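Local coordinates for protein SAWADEE HOMEODOMAIN HOMOLOG 1 (Arabidopsis thaliana, PDB 4IUP) that binds methylated histone H3 tails through its SAWADEE domain and acts with RNA polymerase IV in RNA-directed DNA methylation, at residues E122-G125 with L126-C130. The protein carries 2 engineered substitutions. Numbering follows the deposited sequence.
Sequences ESLG and LERIC
Leu124 lays its CD1 methyl on CG2 of Ile129, 3.7 Å away, and its CB also comes to 4.0 Å from that methyl, so one branch of the isoleucine meets the leucine at both its root and its end. The pair bridges the short connection 125-128, with a 3-10 turn at 126-127, between strand 121-124 and strand 129-131 in the zinc-bearing half of this tandem-tudor SAWADEE domain. The two strands are not neighbours in the sheet: 121-124 is an edge strand of the sheet within this chain and pairs with 110-115, while 129-131 runs beside 76-83. The leucine-isoleucine contact is therefore made across the inside of the bend, and Cys79 is touched by both side chains.

The turn is closed by the backbone. Arg128 N donates to Gly125 O at 3.1 Å with a fairly straight N-H (164°), although the donor stands well above the carbonyl plane. One residue on, Ile129 N reaches Leu126 O at 3.3 Å. Arg128 CB sits 4.2 Å from Leu124 CD2, and the extended chain beyond it carries the guanidinium away to a salt bridge with Glu82.

Leu126 points away from segment 122-125 and packs against Cys68 and Cys107, two of the zinc ligands; with its CG anti to the backbone N (chi1 -164°), its side chain lies about 6 Å from the metal. The turn thus packs against the zinc site through an apolar side chain.

Glu127 bends back at chi2 (-74°), bringing its carboxylate over the glycine, with OE1 3.4 Å from Gly125 CA. A water completes the link, accepting from Gly125 N and donating to Glu127 OE2 at 2.7 Å.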
loop_
_atom_site.group_PDB
_atom_site.type_symbol
_atom_site.label_atom_id
_atom_site.label_comp_id
_atom_site.label_asym_id
_atom_site.label_seq_id
_atom_site.Cartn_x
_atom_site.Cartn_y
_atom_site.Cartn_z
ATOM N N GLU A 122 -1.893 -8.532 -11.930
ATOM C CA GLU A 122 -0.884 -7.784 -12.673
ATOM C C GLU A 122 0.498 -8.292 -12.279
ATOM O O GLU A 122 0.737 -8.604 -11.113
ATOM C CB GLU A 122 -0.997 -6.282 -12.370
ATOM C CG GLU A 122 -0.021 -5.402 -13.149
ATOM C CD GLU A 122 -0.294 -3.906 -13.019
ATOM O OE1 GLU A 122 -1.156 -3.495 -12.207
ATOM O OE2 GLU A 122 0.378 -3.130 -13.736
ATOM N N SER A 123 1.392 -8.395 -13.260
ATOM C CA SER A 123 2.785 -8.713 -12.999
ATOM C C SER A 123 3.565 -7.428 -12.716
ATOM O O SER A 123 3.622 -6.535 -13.557
ATOM C CB SER A 123 3.389 -9.466 -14.184
ATOM O OG SER A 123 2.785 -10.740 -14.314
ATOM N N LEU A 124 4.155 -7.344 -11.525
ATOM C CA LEU A 124 4.868 -6.145 -11.085
ATOM C C LEU A 124 6.314 -6.446 -10.716
ATOM O O LEU A 124 6.643 -7.549 -10.266
ATOM C CB LEU A 124 4.156 -5.495 -9.888
ATOM C CG LEU A 124 2.743 -4.932 -10.116
ATOM C CD1 LEU A 124 2.153 -4.431 -8.813
ATOM C CD2 LEU A 124 2.763 -3.818 -11.143
ATOM N N GLY A 125 7.176 -5.455 -10.910
ATOM C CA GLY A 125 8.541 -5.534 -10.418
ATOM C C GLY A 125 8.615 -5.004 -8.995
ATOM O O GLY A 125 7.658 -4.382 -8.485
ATOM N N LEU A 126 9.755 -5.238 -8.355
ATOM C CA LEU A 126 9.975 -4.780 -6.987
ATOM C C LEU A 126 9.794 -3.260 -6.868
ATOM O O LEU A 126 9.385 -2.754 -5.821
ATOM C CB LEU A 126 11.373 -5.186 -6.492
ATOM C CG LEU A 126 11.580 -5.102 -4.972
ATOM C CD1 LEU A 126 10.684 -6.108 -4.256
ATOM C CD2 LEU A 126 13.049 -5.316 -4.612
ATOM N N GLU A 127 10.083 -2.548 -7.950
ATOM C CA GLU A 127 10.048 -1.081 -7.950
ATOM C C GLU A 127 8.628 -0.494 -7.892
ATOM O O GLU A 127 8.465 0.720 -7.790
ATOM C CB GLU A 127 10.830 -0.526 -9.152
ATOM C CG GLU A 127 10.104 -0.573 -10.512
ATOM C CD GLU A 127 9.997 -1.963 -11.137
ATOM O OE1 GLU A 127 10.703 -2.903 -10.702
ATOM O OE2 GLU A 127 9.198 -2.107 -12.092
ATOM N N ARG A 128 7.613 -1.353 -7.970
ATOM C CA ARG A 128 6.218 -0.915 -7.890
ATOM C C ARG A 128 5.460 -1.508 -6.703
ATOM O O ARG A 128 4.242 -1.398 -6.621
ATOM C CB ARG A 128 5.475 -1.216 -9.201
ATOM C CG ARG A 128 6.017 -0.417 -10.377
ATOM C CD ARG A 128 5.029 -0.240 -11.523
ATOM N NE ARG A 128 5.630 0.649 -12.517
ATOM C CZ ARG A 128 4.970 1.396 -13.400
ATOM N NH1 ARG A 128 3.639 1.379 -13.463
ATOM N NH2 ARG A 128 5.660 2.163 -14.235
ATOM N N ILE A 129 6.179 -2.137 -5.782
ATOM C CA ILE A 129 5.535 -2.739 -4.621
ATOM C C ILE A 129 6.235 -2.344 -3.315
ATOM O O ILE A 129 7.456 -2.173 -3.281
ATOM C CB ILE A 129 5.390 -4.286 -4.762
ATOM C CG1 ILE A 129 6.755 -4.980 -4.846
ATOM C CG2 ILE A 129 4.518 -4.659 -5.984
ATOM C CD1 ILE A 129 6.655 -6.510 -4.922
ATOM N N CYS A 130 5.450 -2.183 -2.255
ATOM C CA CYS A 130 5.979 -1.857 -0.927
ATOM C C CYS A 130 5.465 -2.852 0.097
ATOM O O CYS A 130 4.331 -3.310 -0.002
ATOM C CB CYS A 130 5.561 -0.450 -0.506
ATOM S SG CYS A 130 6.550 0.877 -1.238
HETATM O O HOH W 1 6.678 -3.003 -12.458
#